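Neural CELL adhesion molecule (Homo sapiens, PDB 2VKX) acts as an adhesion receptor on cells, here represented by its first two fibronectin type III domains arranged in tandem. Local coordinates at residues A[136-141]-A[185-190]; A[170-175]-A[196-201]. The protein carries 1 engineered substitution. One frame throughout, in Å; residues are numbered along the deposited sequence.

How the interactions relate
The two contacts tie loops to opposite ends of one four-stranded antiparallel sheet in the second fibronectin type III domain. Interaction 1 (136-141 with 185-190) lies where strand 177-186 turns back into strand 189-199. Interaction 2 (170-175 with 196-201) lies where strand 189-199 runs out and the chain approaches strand 177-186. Their centres are about 31 Å apart and their nearest atoms about 16 Å, so they do not touch but are joined through this strand pair. Their segments alternate along the chain. Interaction 1 faces the first domain through Ser-21, whereas the second has a sulfate ion, probably from the crystallisation liquor, about 3 Å from the side chain of Ala-201.

Interaction 1. Residues A[136-141]-A[185-190]; sequences GGSPIR and ENQQGK
Asn-186 lays its side chain across the backbone of Ser-138 and Pro-139, with ND2 3.7 Å from Ser-138 O and CB passing beside the carbonyl oxygen of Pro-139. This is the FG hairpin of a fibronectin type III domain meeting the loop that leads into strand 140-149. The hairpin closes with a type I turn from Asn-186 to Gly-189, the backbone N of each of these two residues donating to the carbonyl O of the other. An Asx turn is built into the same bend: with CG of Asn-186 between the backbone N and the carbonyl carbon (chi1 60°), Asn-186 OD1 folds back to accept from Gln-188 N at 3.0 Å, the donor standing well above the carbonyl plane, and more weakly from Gly-189 N. The amide is thereby held at OD1, while ND2 makes weak bonds to the carbonyls of Asp-135 and Arg-108. Gln-187 lays CG against Ser-138 OG, and a bend at its second torsion then turns the amide. Gly-137 O accepts a hydrogen bond from Ser-21 OG of the first domain, placing the loop at the junction of the tandem pair. Just ahead of the turn, Glu-185 O accepts from Arg-141 N at 2.7 Å, in the carbonyl plane. The two side chains then run extended side by side, but Arg-141 NH1 stops 4.1 Å from Glu-185 OE1; the oxygen lies off the guanidinium plane, so the charges are merely near each other and form no salt bridge.

Interaction 2. Residues A[170-175]-A[196-201]; sequences KSLDWN and FVFRTA
Trp-174 presents the edge of its indole to the end of segment 196-201: Ala-201 O sits near the ring plane, 3.6 Å from CE3. Phe-198 is likewise met at an edge, where Leu-172 CD1 arrives from the opposite direction and comes within 3.7 Å of CE1. A third flat group, the Arg-199 guanidinium, has the Asn-175 side-chain amide at its rim, the two planes turned 64° against each other. NH2 of Arg-199 donates to Asn-175 OD1 at 2.7 Å, and the oxygen stands 31° out of the guanidinium plane, so the bond is bent. It is reached because Arg-199 runs extended from CG to NE, while Asn-175 has CG trans to its backbone N (chi1 -172°), laying the amide alongside the arginine.

The loop is the EF loop of the fibronectin type III fold, and its geometry fits a tyrosine corner: Tyr-178, at the start of strand 177-186, bonds through its hydroxyl to Asp-173 N and packs against Leu-172. Phe-198 also touches Ile-126 and Val-180, carrying the apolar packing from the loop into the interior of the sandwich.

Between the apolar and polar ends stands Thr-200, buried, with its two branches divided between them. Thr-200 OG1 donates to Asp-173 O at 2.7 Å, in the carbonyl plane and on a lone pair, and accepts from Ala-176 N. The methyl CG2 of Thr-200 faces the apolar end, 3.9 Å from Leu-172 CD1. Beside the Thr-200 hydroxyl, Asn-175 N donates to Ala-201 O at 2.6 Å, with the donor tilted from the carbonyl plane.

Interaction 1. Residues A[136-141]-A[185-190]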
ATOM      1  N   GLY A 136      -9.800   3.613  -1.845  1.00 24.58           N
ATOM      2  CA  GLY A 136     -10.657   2.660  -1.160  1.00 28.25           C
ATOM      3  C   GLY A 136     -10.210   1.208  -1.161  1.00 31.62           C
ATOM      4  O   GLY A 136     -10.857   0.354  -0.532  1.00 32.53           O
ATOM      5  N   GLY A 137      -9.115   0.923  -1.864  1.00 31.25           N
ATOM      6  CA  GLY A 137      -8.608  -0.433  -1.915  1.00 30.04           C
ATOM      7  C   GLY A 137      -8.869  -1.103  -3.244  1.00 30.71           C
ATOM      8  O   GLY A 137      -8.550  -2.286  -3.430  1.00 29.11           O
ATOM      9  N   SER A 138      -9.450  -0.344  -4.169  1.00 29.88           N
ATOM     10  CA  SER A 138      -9.760  -0.850  -5.497  1.00 30.63           C
ATOM     11  C   SER A 138      -9.518   0.224  -6.556  1.00 31.13           C
ATOM     12  O   SER A 138      -9.841   1.396  -6.360  1.00 30.48           O
ATOM     13  CB  SER A 138     -11.213  -1.322  -5.543  1.00 30.77           C
ATOM     14  OG  SER A 138     -11.622  -1.558  -6.877  1.00 36.23           O
ATOM     15  N   PRO A 139      -8.944  -0.165  -7.702  1.00 32.54           N
ATOM     16  CA  PRO A 139      -8.662   0.783  -8.789  1.00 34.42           C
ATOM     17  C   PRO A 139      -9.834   1.727  -9.052  1.00 36.08           C
ATOM     18  O   PRO A 139     -10.994   1.366  -8.827  1.00 38.16           O
ATOM     19  CB  PRO A 139      -8.392  -0.134  -9.981  1.00 31.67           C
ATOM     20  CG  PRO A 139      -7.785  -1.320  -9.339  1.00 31.23           C
ATOM     21  CD  PRO A 139      -8.658  -1.542  -8.131  1.00 31.08           C
ATOM     22  N   ILE A 140      -9.535   2.932  -9.523  1.00 35.85           N
ATOM     23  CA  ILE A 140     -10.586   3.883  -9.822  1.00 35.31           C
ATOM     24  C   ILE A 140     -11.052   3.676 -11.249  1.00 37.36           C
ATOM     25  O   ILE A 140     -10.252   3.659 -12.181  1.00 36.45           O
ATOM     26  CB  ILE A 140     -10.109   5.329  -9.589  1.00 32.88           C
ATOM     27  CG1 ILE A 140     -10.156   5.609  -8.086  1.00 31.70           C
ATOM     28  CG2 ILE A 140     -10.979   6.327 -10.366  1.00 29.66           C
ATOM     29  CD1 ILE A 140      -9.765   6.995  -7.698  1.00 34.01           C
ATOM     30  N   ARG A 141     -12.359   3.494 -11.405  1.00 40.08           N
ATOM     31  CA  ARG A 141     -12.952   3.257 -12.709  1.00 41.57           C
ATOM     32  C   ARG A 141     -13.057   4.542 -13.517  1.00 40.33           C
ATOM     33  O   ARG A 141     -12.546   4.614 -14.630  1.00 39.99           O
ATOM     34  CB  ARG A 141     -14.338   2.619 -12.537  1.00 46.38           C
ATOM     35  CG  ARG A 141     -15.027   2.218 -13.855  1.00 55.51           C
ATOM     36  CD  ARG A 141     -16.520   1.847 -13.655  1.00 59.53           C
ATOM     37  NE  ARG A 141     -17.255   1.710 -14.916  1.00 59.88           N
ATOM     38  CZ  ARG A 141     -18.583   1.689 -15.005  1.00 59.23           C
ATOM     39  NH1 ARG A 141     -19.322   1.794 -13.910  1.00 57.91           N
ATOM     40  NH2 ARG A 141     -19.174   1.572 -16.188  1.00 58.79           N
ATOM     41  N   GLU A 185     -14.940   7.221  -8.641  1.00 32.62           N
ATOM     42  CA  GLU A 185     -15.720   5.995  -8.584  1.00 34.64           C
ATOM     43  C   GLU A 185     -14.959   4.722  -8.904  1.00 36.00           C
ATOM     44  O   GLU A 185     -14.175   4.679  -9.858  1.00 36.42           O
ATOM     45  CB  GLU A 185     -16.909   6.107  -9.532  1.00 35.92           C
ATOM     46  CG  GLU A 185     -17.674   4.825  -9.707  1.00 40.94           C
ATOM     47  CD  GLU A 185     -18.747   4.946 -10.762  1.00 45.10           C
ATOM     48  OE1 GLU A 185     -18.397   5.267 -11.923  1.00 45.93           O
ATOM     49  OE2 GLU A 185     -19.936   4.724 -10.428  1.00 47.14           O
ATOM     50  N   ASN A 186     -15.204   3.688  -8.098  1.00 36.00           N
ATOM     51  CA  ASN A 186     -14.589   2.384  -8.301  1.00 35.82           C
ATOM     52  C   ASN A 186     -15.652   1.270  -8.349  1.00 36.68           C
ATOM     53  O   ASN A 186     -16.855   1.539  -8.339  1.00 37.01           O
ATOM     54  CB  ASN A 186     -13.524   2.092  -7.223  1.00 35.51           C
ATOM     55  CG  ASN A 186     -14.082   2.083  -5.817  1.00 35.16           C
ATOM     56  OD1 ASN A 186     -15.289   2.082  -5.619  1.00 36.17           O
ATOM     57  ND2 ASN A 186     -13.194   2.065  -4.828  1.00 33.79           N
ATOM     58  N   GLN A 187     -15.203   0.023  -8.412  1.00 37.22           N
ATOM     59  CA  GLN A 187     -16.107  -1.113  -8.500  1.00 38.32           C
ATOM     60  C   GLN A 187     -17.035  -1.205  -7.292  1.00 37.90           C
ATOM     61  O   GLN A 187     -18.019  -1.929  -7.318  1.00 38.95           O
ATOM     62  CB  GLN A 187     -15.300  -2.420  -8.636  1.00 41.41           C
ATOM     63  CG  GLN A 187     -13.798  -2.254  -9.030  1.00 47.08           C
ATOM     64  CD  GLN A 187     -13.438  -2.770 -10.446  1.00 48.83           C
ATOM     65  OE1 GLN A 187     -12.254  -2.913 -10.785  1.00 45.48           O
ATOM     66  NE2 GLN A 187     -14.459  -3.038 -11.268  1.00 47.43           N
ATOM     67  N   GLN A 188     -16.726  -0.457  -6.242  1.00 37.65           N
ATOM     68  CA  GLN A 188     -17.502  -0.477  -5.005  1.00 36.09           C
ATOM     69  C   GLN A 188     -18.539   0.654  -4.903  1.00 35.18           C
ATOM     70  O   GLN A 188     -19.503   0.557  -4.141  1.00 33.35           O
ATOM     71  CB  GLN A 188     -16.527  -0.407  -3.823  1.00 37.79           C
ATOM     72  CG  GLN A 188     -17.148  -0.445  -2.429  1.00 43.66           C
ATOM     73  CD  GLN A 188     -17.597  -1.841  -2.012  1.00 47.30           C
ATOM     74  OE1 GLN A 188     -16.856  -2.817  -2.172  1.00 48.39           O
ATOM     75  NE2 GLN A 188     -18.810  -1.940  -1.463  1.00 47.47           N
ATOM     76  N   GLY A 189     -18.338   1.729  -5.661  1.00 33.62           N
ATOM     77  CA  GLY A 189     -19.268   2.842  -5.606  1.00 32.60           C
ATOM     78  C   GLY A 189     -18.639   4.217  -5.760  1.00 32.25           C
ATOM     79  O   GLY A 189     -17.472   4.343  -6.127  1.00 31.67           O
ATOM     80  N   LYS A 190     -19.426   5.251  -5.471  1.00 31.81           N
ATOM     81  CA  LYS A 190     -18.980   6.635  -5.585  1.00 31.66           C
ATOM     82  C   LYS A 190     -18.530   7.293  -4.275  1.00 31.85           C
ATOM     83  O   LYS A 190     -19.000   6.972  -3.183  1.00 30.88           O
ATOM     84  CB  LYS A 190     -20.086   7.487  -6.197  1.00 31.49           C
ATOM     85  CG  LYS A 190     -20.517   7.054  -7.580  1.00 33.57           C
ATOM     86  CD  LYS A 190     -21.853   7.706  -7.941  1.00 34.32           C
ATOM     87  CE  LYS A 190     -22.353   7.258  -9.305  1.00 35.18           C
ATOM     88  NZ  LYS A 190     -23.770   7.667  -9.519  1.00 34.70           N
TER

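Interaction 2. Residues A[170-175]-A[196-201]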
ATOM      1  N   LYS A 170     -14.035  24.786 -21.108  1.00 40.06           N
ATOM      2  CA  LYS A 170     -13.933  25.906 -22.048  1.00 41.22           C
ATOM      3  C   LYS A 170     -15.297  26.446 -22.452  1.00 40.93           C
ATOM      4  O   LYS A 170     -16.331  25.993 -21.961  1.00 40.22           O
ATOM      5  CB  LYS A 170     -13.220  25.461 -23.329  1.00 42.77           C
ATOM      6  CG  LYS A 170     -11.999  24.598 -23.122  1.00 45.03           C
ATOM      7  CD  LYS A 170     -11.540  23.969 -24.428  1.00 46.29           C
ATOM      8  CE  LYS A 170     -10.318  23.101 -24.196  1.00 49.10           C
ATOM      9  NZ  LYS A 170      -9.919  22.348 -25.416  1.00 54.06           N
ATOM     10  N   SER A 171     -15.268  27.405 -23.378  1.00 40.84           N
ATOM     11  CA  SER A 171     -16.463  28.045 -23.930  1.00 40.87           C
ATOM     12  C   SER A 171     -17.598  28.267 -22.940  1.00 39.93           C
ATOM     13  O   SER A 171     -18.726  27.856 -23.205  1.00 39.41           O
ATOM     14  CB  SER A 171     -17.005  27.220 -25.101  1.00 42.02           C
ATOM     15  OG  SER A 171     -16.035  27.042 -26.119  1.00 46.21           O
ATOM     16  N   LEU A 172     -17.306  28.921 -21.816  1.00 38.17           N
ATOM     17  CA  LEU A 172     -18.309  29.194 -20.790  1.00 37.01           C
ATOM     18  C   LEU A 172     -18.924  30.575 -21.011  1.00 37.10           C
ATOM     19  O   LEU A 172     -18.486  31.311 -21.885  1.00 37.18           O
ATOM     20  CB  LEU A 172     -17.659  29.140 -19.404  1.00 35.21           C
ATOM     21  CG  LEU A 172     -17.052  27.803 -18.967  1.00 34.42           C
ATOM     22  CD1 LEU A 172     -16.173  28.004 -17.747  1.00 30.72           C
ATOM     23  CD2 LEU A 172     -18.165  26.807 -18.675  1.00 32.48           C
ATOM     24  N   ASP A 173     -19.944  30.921 -20.233  1.00 37.59           N
ATOM     25  CA  ASP A 173     -20.551  32.239 -20.358  1.00 38.47           C
ATOM     26  C   ASP A 173     -19.636  33.235 -19.663  1.00 38.72           C
ATOM     27  O   ASP A 173     -18.960  32.883 -18.694  1.00 38.96           O
ATOM     28  CB  ASP A 173     -21.923  32.286 -19.686  1.00 40.02           C
ATOM     29  CG  ASP A 173     -22.914  31.324 -20.306  1.00 41.85           C
ATOM     30  OD1 ASP A 173     -22.695  30.902 -21.461  1.00 41.91           O
ATOM     31  OD2 ASP A 173     -23.922  31.003 -19.637  1.00 43.21           O
ATOM     32  N   TRP A 174     -19.614  34.473 -20.151  1.00 38.59           N
ATOM     33  CA  TRP A 174     -18.773  35.513 -19.556  1.00 37.38           C
ATOM     34  C   TRP A 174     -19.453  36.162 -18.353  1.00 34.85           C
ATOM     35  O   TRP A 174     -20.678  36.255 -18.293  1.00 32.95           O
ATOM     36  CB  TRP A 174     -18.438  36.615 -20.578  1.00 38.88           C
ATOM     37  CG  TRP A 174     -17.657  36.159 -21.763  1.00 39.95           C
ATOM     38  CD1 TRP A 174     -18.152  35.617 -22.918  1.00 41.21           C
ATOM     39  CD2 TRP A 174     -16.235  36.163 -21.899  1.00 41.11           C
ATOM     40  NE1 TRP A 174     -17.120  35.279 -23.766  1.00 40.65           N
ATOM     41  CE2 TRP A 174     -15.933  35.603 -23.164  1.00 41.96           C
ATOM     42  CE3 TRP A 174     -15.181  36.583 -21.075  1.00 41.81           C
ATOM     43  CZ2 TRP A 174     -14.616  35.453 -23.623  1.00 42.13           C
ATOM     44  CZ3 TRP A 174     -13.868  36.433 -21.533  1.00 41.91           C
ATOM     45  CH2 TRP A 174     -13.602  35.873 -22.795  1.00 41.94           C
ATOM     46  N   ASN A 175     -18.642  36.620 -17.406  1.00 34.14           N
ATOM     47  CA  ASN A 175     -19.140  37.277 -16.196  1.00 33.24           C
ATOM     48  C   ASN A 175     -20.188  36.421 -15.483  1.00 32.42           C
ATOM     49  O   ASN A 175     -21.174  36.943 -14.968  1.00 31.68           O
ATOM     50  CB  ASN A 175     -19.739  38.638 -16.562  1.00 30.21           C
ATOM     51  CG  ASN A 175     -20.089  39.462 -15.349  1.00 29.78           C
ATOM     52  OD1 ASN A 175     -19.302  39.566 -14.407  1.00 29.96           O
ATOM     53  ND2 ASN A 175     -21.269  40.065 -15.367  1.00 26.56           N
ATOM     54  N   PHE A 196     -16.052  22.841  -6.295  1.00 34.95           N
ATOM     55  CA  PHE A 196     -15.150  23.944  -6.583  1.00 33.85           C
ATOM     56  C   PHE A 196     -15.977  25.044  -7.246  1.00 33.47           C
ATOM     57  O   PHE A 196     -16.738  24.783  -8.176  1.00 32.37           O
ATOM     58  CB  PHE A 196     -14.056  23.451  -7.538  1.00 33.82           C
ATOM     59  CG  PHE A 196     -13.035  24.475  -7.857  1.00 34.70           C
ATOM     60  CD1 PHE A 196     -11.995  24.735  -6.966  1.00 36.10           C
ATOM     61  CD2 PHE A 196     -13.129  25.214  -9.027  1.00 33.92           C
ATOM     62  CE1 PHE A 196     -11.056  25.726  -7.232  1.00 35.17           C
ATOM     63  CE2 PHE A 196     -12.203  26.205  -9.313  1.00 34.85           C
ATOM     64  CZ  PHE A 196     -11.160  26.468  -8.412  1.00 37.20           C
ATOM     65  N   VAL A 197     -15.838  26.272  -6.767  1.00 33.33           N
ATOM     66  CA  VAL A 197     -16.599  27.380  -7.336  1.00 31.56           C
ATOM     67  C   VAL A 197     -15.710  28.463  -7.927  1.00 29.86           C
ATOM     68  O   VAL A 197     -14.737  28.884  -7.307  1.00 29.08           O
ATOM     69  CB  VAL A 197     -17.530  28.013  -6.282  1.00 30.81           C
ATOM     70  CG1 VAL A 197     -18.328  29.145  -6.896  1.00 30.78           C
ATOM     71  CG2 VAL A 197     -18.464  26.970  -5.750  1.00 31.35           C
ATOM     72  N   PHE A 198     -16.054  28.911  -9.131  1.00 28.03           N
ATOM     73  CA  PHE A 198     -15.280  29.945  -9.797  1.00 26.15           C
ATOM     74  C   PHE A 198     -16.162  30.904 -10.597  1.00 27.10           C
ATOM     75  O   PHE A 198     -17.369  30.697 -10.756  1.00 24.36           O
ATOM     76  CB  PHE A 198     -14.239  29.306 -10.715  1.00 22.58           C
ATOM     77  CG  PHE A 198     -14.832  28.597 -11.873  1.00 20.68           C
ATOM     78  CD1 PHE A 198     -15.031  29.259 -13.077  1.00 20.02           C
ATOM     79  CD2 PHE A 198     -15.260  27.282 -11.747  1.00 20.12           C
ATOM     80  CE1 PHE A 198     -15.654  28.623 -14.142  1.00 20.23           C
ATOM     81  CE2 PHE A 198     -15.883  26.635 -12.798  1.00 21.10           C
ATOM     82  CZ  PHE A 198     -16.084  27.308 -14.003  1.00 22.84           C
ATOM     83  N   ARG A 199     -15.525  31.948 -11.114  1.00 28.67           N
ATOM     84  CA  ARG A 199     -16.205  32.976 -11.868  1.00 30.33           C
ATOM     85  C   ARG A 199     -15.389  33.456 -13.064  1.00 32.51           C
ATOM     86  O   ARG A 199     -14.255  33.922 -12.918  1.00 35.21           O
ATOM     87  CB  ARG A 199     -16.519  34.146 -10.941  1.00 28.53           C
ATOM     88  CG  ARG A 199     -17.046  35.352 -11.652  1.00 28.48           C
ATOM     89  CD  ARG A 199     -17.781  36.267 -10.717  1.00 29.17           C
ATOM     90  NE  ARG A 199     -18.140  37.504 -11.405  1.00 31.61           N
ATOM     91  CZ  ARG A 199     -19.092  38.340 -11.004  1.00 29.15           C
ATOM     92  NH1 ARG A 199     -19.794  38.073  -9.908  1.00 27.36           N
ATOM     93  NH2 ARG A 199     -19.336  39.438 -11.705  1.00 24.65           N
ATOM     94  N   THR A 200     -15.979  33.349 -14.249  1.00 32.77           N
ATOM     95  CA  THR A 200     -15.310  33.769 -15.467  1.00 33.58           C
ATOM     96  C   THR A 200     -15.154  35.284 -15.493  1.00 34.39           C
ATOM     97  O   THR A 200     -15.796  36.000 -14.720  1.00 32.64           O
ATOM     98  CB  THR A 200     -16.094  33.316 -16.708  1.00 33.72           C
ATOM     99  OG1 THR A 200     -17.433  33.834 -16.652  1.00 34.52           O
ATOM    100  CG2 THR A 200     -16.142  31.807 -16.765  1.00 31.40           C
ATOM    101  N   ALA A 201     -14.289  35.758 -16.382  1.00 35.59           N
ATOM    102  CA  ALA A 201     -14.034  37.182 -16.523  1.00 37.41           C
ATOM    103  C   ALA A 201     -15.216  37.897 -17.185  1.00 39.26           C
ATOM    104  O   ALA A 201     -16.157  37.260 -17.666  1.00 36.91           O
ATOM    105  CB  ALA A 201     -12.765  37.402 -17.326  1.00 36.69           C
TER